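Local atomic coordinates of cucumber peeling cupredoxin (Cucumis sativus, PDB entry 1JER), a protein that binds a single copper ion in a type 1 (blue) site and probably serves as an electron carrier, as other cupredoxins do. Residues T12-P17 with L38-P43; N48-E53 with V89-T94; L83-F88 with K101-V106. All blocks are in the same frame, centred on the assembly; numbering follows the deposited sequence.

Interaction 1: T12-P17 with L38-P43; sequences TGWSVP and LQFNFP
Trp14 meets two phenylalanines of 38-43, Phe40 over one face of its indole and Phe42 at its edge, and its backbone fixes where the indole starts. Its N donates an almost straight hydrogen bond to Asn41 O (2.9 Å, 173° at the hydrogen), the donor tilted a little from the carbonyl plane. From there Trp14 CB passes close to the same carbonyl, Asn41 O, at 3.6 Å. With CG anti to the backbone N (chi1 -173°), the indole runs alongside Phe40, pointing the same way. Trp14 CD1 approaches Phe42 CD1 at 3.7 Å in an offset edge-to-face pair, the indole edge turned toward the Phe42 face. Trp14 CD2, at the ring fusion, has Phe40 CD2 3.5 Å away, and CG lies beneath the same atom; this phenyl edge stands over the indole in a T-shaped stack, the planes at 78°. NE1 gives its hydrogen to Asn48 O, while the outer atoms CZ2, CZ3 and CH2 lie near Phe40 CE2. Were the indole replaced by an alanine, the Phe40 edge would probably lose the face it stands on and Asn48 O its indole donor, opening a gap close to the copper ligand Gln100. Trp14 belongs to the loop between strand 5-7 and helix 22-28, whose Tyr23 meets the indole; Phe40 ends strand 37-40 and touches Leu102 of strand 101-107, joining this loop to the cupredoxin core beside the copper site.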
loop_
_atom_site.group_PDB
_atom_site.type_symbol
_atom_site.label_atom_id
_atom_site.label_comp_id
_atom_site.label_asym_id
_atom_site.label_seq_id
_atom_site.Cartn_x
_atom_site.Cartn_y
_atom_site.Cartn_z
ATOM N N THR A 12 19.485 -0.473 -1.165
ATOM C CA THR A 12 19.725 -1.885 -0.814
ATOM C C THR A 12 18.475 -2.696 -0.837
ATOM O O THR A 12 18.438 -3.905 -1.160
ATOM C CB THR A 12 20.402 -1.982 0.555
ATOM O OG1 THR A 12 21.663 -1.324 0.485
ATOM C CG2 THR A 12 20.597 -3.426 0.964
ATOM N N GLY A 13 17.327 -2.033 -0.518
ATOM C CA GLY A 13 16.102 -2.826 -0.559
ATOM C C GLY A 13 15.995 -3.719 0.658
ATOM O O GLY A 13 16.666 -3.514 1.666
ATOM N N TRP A 14 15.108 -4.709 0.568
ATOM C CA TRP A 14 14.790 -5.577 1.705
ATOM C C TRP A 14 15.488 -6.937 1.482
ATOM O O TRP A 14 15.102 -7.651 0.562
ATOM C CB TRP A 14 13.276 -5.807 1.654
ATOM C CG TRP A 14 12.629 -6.524 2.786
ATOM C CD1 TRP A 14 11.725 -7.568 2.590
ATOM C CD2 TRP A 14 12.684 -6.318 4.192
ATOM N NE1 TRP A 14 11.273 -8.007 3.816
ATOM C CE2 TRP A 14 11.833 -7.269 4.813
ATOM C CE3 TRP A 14 13.397 -5.435 5.027
ATOM C CZ2 TRP A 14 11.643 -7.372 6.179
ATOM C CZ3 TRP A 14 13.198 -5.545 6.411
ATOM C CH2 TRP A 14 12.345 -6.489 6.985
ATOM N N SER A 15 16.524 -7.206 2.250
ATOM C CA SER A 15 17.217 -8.521 2.059
ATOM C C SER A 15 17.888 -8.866 3.358
ATOM O O SER A 15 17.775 -8.107 4.357
ATOM C CB SER A 15 18.177 -8.497 0.890
ATOM O OG SER A 15 19.211 -7.557 1.049
ATOM N N VAL A 16 18.575 -9.990 3.436
ATOM C CA VAL A 16 19.295 -10.264 4.694
ATOM C C VAL A 16 20.590 -9.467 4.668
ATOM O O VAL A 16 21.415 -9.601 3.771
ATOM C CB VAL A 16 19.675 -11.790 4.707
ATOM C CG1 VAL A 16 20.462 -12.082 5.968
ATOM C CG2 VAL A 16 18.353 -12.568 4.695
ATOM N N PRO A 17 20.792 -8.616 5.665
ATOM C CA PRO A 17 21.908 -7.676 5.597
ATOM C C PRO A 17 23.231 -8.316 6.052
ATOM O O PRO A 17 23.217 -9.352 6.709
ATOM C CB PRO A 17 21.500 -6.619 6.647
ATOM C CG PRO A 17 20.799 -7.438 7.697
ATOM C CD PRO A 17 20.029 -8.505 6.938
ATOM N N LEU A 38 5.659 2.549 3.479
ATOM C CA LEU A 38 7.005 1.917 3.478
ATOM C C LEU A 38 6.958 0.952 2.226
ATOM O O LEU A 38 6.017 0.196 2.160
ATOM C CB LEU A 38 7.072 0.941 4.664
ATOM C CG LEU A 38 7.311 1.502 6.040
ATOM C CD1 LEU A 38 7.577 0.380 7.036
ATOM C CD2 LEU A 38 8.474 2.507 6.014
ATOM N N GLN A 39 7.947 1.123 1.387
ATOM C CA GLN A 39 8.017 0.240 0.204
ATOM C C GLN A 39 9.165 -0.777 0.410
ATOM O O GLN A 39 10.307 -0.331 0.573
ATOM C CB GLN A 39 8.306 1.054 -1.052
ATOM C CG GLN A 39 8.491 0.133 -2.271
ATOM C CD GLN A 39 8.332 0.881 -3.569
ATOM O OE1 GLN A 39 7.647 1.912 -3.609
ATOM N NE2 GLN A 39 8.949 0.371 -4.625
ATOM N N PHE A 40 8.830 -2.051 0.349
ATOM C CA PHE A 40 9.888 -3.109 0.511
ATOM C C PHE A 40 10.088 -3.730 -0.915
ATOM O O PHE A 40 9.112 -4.206 -1.462
ATOM C CB PHE A 40 9.240 -4.230 1.359
ATOM C CG PHE A 40 9.081 -3.834 2.832
ATOM C CD1 PHE A 40 7.931 -3.133 3.217
ATOM C CD2 PHE A 40 10.000 -4.183 3.779
ATOM C CE1 PHE A 40 7.744 -2.840 4.576
ATOM C CE2 PHE A 40 9.836 -3.862 5.131
ATOM C CZ PHE A 40 8.696 -3.148 5.500
ATOM N N ASN A 41 11.301 -3.612 -1.410
ATOM C CA ASN A 41 11.636 -4.126 -2.756
ATOM C C ASN A 41 12.586 -5.338 -2.561
ATOM O O ASN A 41 13.584 -5.257 -1.851
ATOM C CB ASN A 41 12.490 -3.054 -3.493
ATOM C CG ASN A 41 11.637 -1.837 -3.871
ATOM O OD1 ASN A 41 10.494 -1.918 -4.201
ATOM N ND2 ASN A 41 12.338 -0.676 -3.841
ATOM N N PHE A 42 12.198 -6.437 -3.204
ATOM C CA PHE A 42 13.101 -7.635 -3.060
ATOM C C PHE A 42 12.796 -8.535 -4.269
ATOM O O PHE A 42 11.745 -8.405 -4.901
ATOM C CB PHE A 42 12.747 -8.340 -1.785
ATOM C CG PHE A 42 11.296 -8.613 -1.523
ATOM C CD1 PHE A 42 10.487 -7.652 -0.910
ATOM C CD2 PHE A 42 10.711 -9.827 -1.870
ATOM C CE1 PHE A 42 9.154 -7.924 -0.651
ATOM C CE2 PHE A 42 9.389 -10.100 -1.625
ATOM C CZ PHE A 42 8.578 -9.136 -1.018
ATOM N N PRO A 43 13.685 -9.481 -4.529
ATOM C CA PRO A 43 13.397 -10.419 -5.664
ATOM C C PRO A 43 12.216 -11.294 -5.313
ATOM O O PRO A 43 12.055 -11.837 -4.224
ATOM C CB PRO A 43 14.679 -11.196 -5.803
ATOM C CG PRO A 43 15.547 -10.881 -4.679
ATOM C CD PRO A 43 14.946 -9.738 -3.886
#

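Interaction 2: N48-E53 with V89-T94; sequences NVHEME and VCTVGT. With CU (copper (II) ion), chain B.
Cys90 SG is the polar atom on which this contact converges: it binds the copper ion at 2.2 Å and accepts two long N-H...S hydrogen bonds. Asn48 N reaches it from across the contact at 3.5 Å, and Val92 N, two residues further along the same loop, lies equally far from Cys90 SG. The thiolate is carried toward the metal with SG anti to the backbone N (chi1 176°); His47, His95 and Gln100 complete the site. Beyond it the backbones pair: His50 and Val89 form an antiparallel hydrogen-bonded pair, with Val89 N to His50 O at 2.8 Å and His50 N to Val89 O at 2.9 Å. On the side chain of Val89, both methyls are met by the bent chain of Met52, which crosses at about a right angle and brings SD to 3.8 Å from Val89 CG2. Two N-H donors on the sulfur would be expected to draw off some of its negative charge and to help hold the Cys90 side chain in its rotamer, an arrangement familiar from blue copper proteins, where such bonds are thought to tune the copper-thiolate bond and the reduction potential.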
loop_
_atom_site.group_PDB
_atom_site.type_symbol
_atom_site.label_atom_id
_atom_site.label_comp_id
_atom_site.label_asym_id
_atom_site.label_seq_id
_atom_site.Cartn_x
_atom_site.Cartn_y
_atom_site.Cartn_z
ATOM N N ASN A 48 9.594 -12.115 2.263
ATOM C CA ASN A 48 8.211 -11.639 2.368
ATOM C C ASN A 48 8.228 -10.508 3.418
ATOM O O ASN A 48 9.333 -10.163 3.895
ATOM C CB ASN A 48 7.237 -12.731 2.734
ATOM C CG ASN A 48 7.595 -13.449 4.021
ATOM O OD1 ASN A 48 7.332 -14.658 4.167
ATOM N ND2 ASN A 48 8.219 -12.780 4.927
ATOM N N VAL A 49 7.060 -9.949 3.667
ATOM C CA VAL A 49 6.957 -8.875 4.655
ATOM C C VAL A 49 5.729 -9.163 5.533
ATOM O O VAL A 49 4.640 -9.320 5.013
ATOM C CB VAL A 49 6.701 -7.511 3.970
ATOM C CG1 VAL A 49 6.655 -6.456 5.121
ATOM C CG2 VAL A 49 7.864 -7.172 3.039
ATOM N N HIS A 50 5.987 -9.246 6.839
ATOM C CA HIS A 50 4.896 -9.515 7.775
ATOM C C HIS A 50 4.975 -8.556 8.936
ATOM O O HIS A 50 6.026 -8.290 9.505
ATOM C CB HIS A 50 5.068 -10.974 8.287
ATOM C CG HIS A 50 4.137 -11.370 9.373
ATOM N ND1 HIS A 50 2.781 -11.502 9.217
ATOM C CD2 HIS A 50 4.387 -11.715 10.674
ATOM C CE1 HIS A 50 2.219 -11.867 10.357
ATOM N NE2 HIS A 50 3.173 -12.002 11.255
ATOM N N GLU A 51 3.826 -7.953 9.299
ATOM C CA GLU A 51 3.876 -7.044 10.456
ATOM C C GLU A 51 3.623 -7.809 11.729
ATOM O O GLU A 51 2.790 -8.742 11.748
ATOM C CB GLU A 51 2.802 -5.950 10.231
ATOM C CG GLU A 51 2.829 -4.977 11.424
ATOM C CD GLU A 51 1.824 -3.848 11.265
ATOM O OE1 GLU A 51 1.042 -3.815 10.315
ATOM O OE2 GLU A 51 1.834 -2.957 12.145
ATOM N N MET A 52 4.341 -7.608 12.812
ATOM C CA MET A 52 4.103 -8.330 14.057
ATOM C C MET A 52 3.370 -7.366 15.054
ATOM O O MET A 52 3.589 -6.171 14.995
ATOM C CB MET A 52 5.415 -8.635 14.763
ATOM C CG MET A 52 6.588 -8.961 13.883
ATOM S SD MET A 52 7.051 -10.701 14.140
ATOM C CE MET A 52 5.682 -11.463 13.257
ATOM N N GLU A 53 2.660 -7.982 15.973
ATOM C CA GLU A 53 1.894 -7.253 16.971
ATOM C C GLU A 53 2.729 -6.685 18.106
ATOM O O GLU A 53 2.515 -5.533 18.516
ATOM C CB GLU A 53 0.815 -8.181 17.546
ATOM C CG GLU A 53 0.737 -9.553 16.948
ATOM C CD GLU A 53 2.002 -10.333 16.779
ATOM O OE1 GLU A 53 2.521 -10.948 17.734
ATOM O OE2 GLU A 53 2.482 -10.444 15.615
ATOM N N VAL A 89 8.846 -8.052 9.690
ATOM C CA VAL A 89 9.963 -9.014 9.566
ATOM C C VAL A 89 9.750 -9.792 8.251
ATOM O O VAL A 89 8.697 -9.737 7.655
ATOM C CB VAL A 89 9.894 -10.061 10.703
ATOM C CG1 VAL A 89 10.063 -9.375 12.062
ATOM C CG2 VAL A 89 8.542 -10.772 10.677
ATOM N N CYS A 90 10.794 -10.528 7.915
ATOM C CA CYS A 90 10.676 -11.521 6.837
ATOM C C CYS A 90 10.601 -12.893 7.560
ATOM O O CYS A 90 11.404 -13.124 8.476
ATOM C CB CYS A 90 12.012 -11.520 6.026
ATOM S SG CYS A 90 11.890 -12.866 4.768
ATOM N N THR A 91 9.607 -13.693 7.222
ATOM C CA THR A 91 9.389 -14.946 7.957
ATOM C C THR A 91 10.018 -16.127 7.246
ATOM O O THR A 91 9.836 -17.272 7.638
ATOM C CB THR A 91 7.904 -15.228 8.201
ATOM O OG1 THR A 91 7.219 -15.438 6.983
ATOM C CG2 THR A 91 7.221 -14.050 8.902
ATOM N N VAL A 92 10.800 -15.858 6.195
ATOM C CA VAL A 92 11.446 -17.011 5.499
ATOM C C VAL A 92 12.615 -17.492 6.299
ATOM O O VAL A 92 13.501 -16.754 6.691
ATOM C CB VAL A 92 11.884 -16.583 4.103
ATOM C CG1 VAL A 92 12.839 -17.578 3.463
ATOM C CG2 VAL A 92 10.717 -16.250 3.215
ATOM N N GLY A 93 12.678 -18.841 6.521
ATOM C CA GLY A 93 13.853 -19.402 7.124
ATOM C C GLY A 93 14.456 -18.735 8.287
ATOM O O GLY A 93 13.769 -18.513 9.322
ATOM N N THR A 94 15.749 -18.423 8.251
ATOM C CA THR A 94 16.378 -17.751 9.414
ATOM C C THR A 94 16.574 -16.262 9.152
ATOM O O THR A 94 17.380 -15.600 9.838
ATOM C CB THR A 94 17.789 -18.372 9.640
ATOM O OG1 THR A 94 18.525 -18.277 8.427
ATOM C CG2 THR A 94 17.623 -19.890 9.893
HETATM CU CU CU B . 13.831 -12.887 3.779
#

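Interaction 3: L83-F88 with K101-V106; sequences LGMHYF and KLSINV
The antiparallel hairpin of strands 84-89 and 101-107, whose connection carries the copper ligands Cys90, His95 and Gln100, is a signature of the cupredoxin fold, and this contact is its paired body. Six backbone hydrogen bonds tie Gly84 to Val106, His86 to Ile104 and Phe88 to Leu102, each residue both giving and receiving; the strands run 153° apart in direction. Gly84 O takes a second donor: Val106 N at 2.9 Å and His86 ND1 at 3.1 Å come to it from opposite faces of the carbonyl plane, the histidine bond being bent (137° at the hydrogen). His86 CG lies anti to the carbonyl carbon (chi1 -72°), which lets ND1 reach back to its own strand, while Val106 CG2 packs 3.5 Å from that same His86 ND1. Further along this face, Phe88 and Leu102 lie side by side, with Phe88 CD2 4.2 Å from Leu102 CD2, and the Phe88 edge continues toward Ile104 CG1. Leu38 of strand 37-40 and Ala27 of helix 22-28 are among the residues that pack on this side. On the other face Tyr87 brings CD1 to 3.6 Å from Ser103 CB. Met85, folded back at chi2 and chi3, sets its SD 3.8 Å from Asn105 CB, the two side chains crossing at about a right angle. The chemistry is thus divided by face: apolar contacts face the interior, with the histidine ND1 donating to a backbone carbonyl, whereas Met85 and Asn105 meet at the solvent-exposed surface.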
loop_
_atom_site.group_PDB
_atom_site.type_symbol
_atom_site.label_atom_id
_atom_site.label_comp_id
_atom_site.label_asym_id
_atom_site.label_seq_id
_atom_site.Cartn_x
_atom_site.Cartn_y
_atom_site.Cartn_z
ATOM N N LEU A 83 -0.306 5.606 15.088
ATOM C CA LEU A 83 0.871 6.134 15.795
ATOM C C LEU A 83 1.614 5.006 16.521
ATOM O O LEU A 83 1.034 3.979 16.892
ATOM C CB LEU A 83 0.341 7.086 16.911
ATOM C CG LEU A 83 -0.284 8.370 16.309
ATOM C CD1 LEU A 83 -0.731 9.260 17.469
ATOM C CD2 LEU A 83 0.723 9.083 15.451
ATOM N N GLY A 84 2.863 5.241 16.874
ATOM C CA GLY A 84 3.573 4.325 17.729
ATOM C C GLY A 84 4.447 3.332 16.934
ATOM O O GLY A 84 4.695 3.546 15.744
ATOM N N MET A 85 4.930 2.364 17.676
ATOM C CA MET A 85 5.925 1.407 17.187
ATOM C C MET A 85 5.239 0.402 16.239
ATOM O O MET A 85 4.151 -0.053 16.560
ATOM C CB MET A 85 6.500 0.626 18.367
ATOM C CG MET A 85 7.473 1.426 19.236
ATOM S SD MET A 85 8.725 2.281 18.363
ATOM C CE MET A 85 9.749 1.021 17.673
ATOM N N HIS A 86 5.949 0.111 15.162
ATOM C CA HIS A 86 5.495 -0.905 14.191
ATOM C C HIS A 86 6.702 -1.837 13.950
ATOM O O HIS A 86 7.840 -1.401 13.970
ATOM C CB HIS A 86 5.018 -0.298 12.911
ATOM C CG HIS A 86 3.705 0.423 13.019
ATOM N ND1 HIS A 86 3.600 1.665 13.592
ATOM C CD2 HIS A 86 2.459 0.077 12.643
ATOM C CE1 HIS A 86 2.335 2.056 13.563
ATOM N NE2 HIS A 86 1.624 1.124 12.991
ATOM N N TYR A 87 6.386 -3.106 13.766
ATOM C CA TYR A 87 7.471 -4.114 13.662
ATOM C C TYR A 87 7.214 -4.941 12.392
ATOM O O TYR A 87 6.128 -5.513 12.236
ATOM C CB TYR A 87 7.205 -5.103 14.863
ATOM C CG TYR A 87 7.391 -4.367 16.185
ATOM C CD1 TYR A 87 8.636 -3.905 16.555
ATOM C CD2 TYR A 87 6.297 -4.107 16.993
ATOM C CE1 TYR A 87 8.817 -3.215 17.755
ATOM C CE2 TYR A 87 6.466 -3.426 18.198
ATOM C CZ TYR A 87 7.720 -2.999 18.553
ATOM O OH TYR A 87 7.886 -2.303 19.744
ATOM N N PHE A 88 8.217 -5.053 11.542
ATOM C CA PHE A 88 7.984 -5.864 10.298
ATOM C C PHE A 88 9.155 -6.859 10.204
ATOM O O PHE A 88 10.297 -6.513 10.511
ATOM C CB PHE A 88 8.085 -4.936 9.092
ATOM C CG PHE A 88 7.011 -3.858 9.064
ATOM C CD1 PHE A 88 5.783 -4.117 8.509
ATOM C CD2 PHE A 88 7.304 -2.605 9.638
ATOM C CE1 PHE A 88 4.777 -3.151 8.519
ATOM C CE2 PHE A 88 6.283 -1.666 9.659
ATOM C CZ PHE A 88 5.070 -1.922 9.081
ATOM N N LYS A 101 14.718 -7.521 9.795
ATOM C CA LYS A 101 13.520 -7.124 10.606
ATOM C C LYS A 101 13.690 -5.595 10.826
ATOM O O LYS A 101 14.808 -5.075 10.735
ATOM C CB LYS A 101 13.640 -7.835 11.974
ATOM C CG LYS A 101 14.932 -7.496 12.704
ATOM C CD LYS A 101 15.235 -8.509 13.796
ATOM C CE LYS A 101 14.050 -8.772 14.695
ATOM N NZ LYS A 101 14.470 -9.539 15.942
ATOM N N LEU A 102 12.570 -4.924 10.984
ATOM C CA LEU A 102 12.625 -3.430 11.009
ATOM C C LEU A 102 11.570 -2.959 12.024
ATOM O O LEU A 102 10.466 -3.441 12.067
ATOM C CB LEU A 102 12.173 -2.991 9.583
ATOM C CG LEU A 102 11.846 -1.472 9.508
ATOM C CD1 LEU A 102 13.148 -0.695 9.378
ATOM C CD2 LEU A 102 10.985 -1.225 8.250
ATOM N N SER A 103 11.993 -2.070 12.926
ATOM C CA SER A 103 11.020 -1.501 13.872
ATOM C C SER A 103 11.080 0.018 13.703
ATOM O O SER A 103 12.148 0.611 13.610
ATOM C CB SER A 103 11.375 -1.864 15.320
ATOM O OG SER A 103 12.578 -1.311 15.675
ATOM N N ILE A 104 9.884 0.609 13.579
ATOM C CA ILE A 104 9.896 2.058 13.348
ATOM C C ILE A 104 8.853 2.728 14.251
ATOM O O ILE A 104 7.902 2.110 14.689
ATOM C CB ILE A 104 9.553 2.374 11.903
ATOM C CG1 ILE A 104 8.164 1.878 11.470
ATOM C CG2 ILE A 104 10.616 1.832 10.949
ATOM C CD1 ILE A 104 7.602 2.691 10.309
ATOM N N ASN A 105 9.114 4.019 14.511
ATOM C CA ASN A 105 8.181 4.753 15.386
ATOM C C ASN A 105 7.445 5.771 14.502
ATOM O O ASN A 105 8.102 6.588 13.841
ATOM C CB ASN A 105 9.055 5.546 16.403
ATOM C CG ASN A 105 8.139 6.377 17.316
ATOM O OD1 ASN A 105 8.378 7.584 17.496
ATOM N ND2 ASN A 105 7.136 5.733 17.862
ATOM N N VAL A 106 6.129 5.665 14.448
ATOM C CA VAL A 106 5.327 6.546 13.616
ATOM C C VAL A 106 4.745 7.693 14.463
ATOM O O VAL A 106 4.151 7.430 15.515
ATOM C CB VAL A 106 4.150 5.747 12.987
ATOM C CG1 VAL A 106 3.353 6.638 12.039
ATOM C CG2 VAL A 106 4.792 4.626 12.127
#

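Interaction 1 is the most buried of the three and rests on aromatic rings with one cross-segment backbone bond; interaction 3 is mainly strand pairing, with an apolar inner face and a more exposed outer one; interaction 2 combines a short strand bridge with metal chemistry. Interactions 2 and 3 share a sheet, in which strand 84-89 lies between 50-52 and 101-107, and Met52 N probably hydrogen-bonds to Tyr87 O across it. Strand 37-40 of interaction 1 belongs to the other sheet, and its Leu38 and Phe40 pack on Phe88, while the far edge of the Trp14 indole packs against the backbone at Cys90 and Lys101. Asn48 links interactions 1 and 2: its carbonyl faces the aromatic cluster, its N-H the copper-bound sulfur.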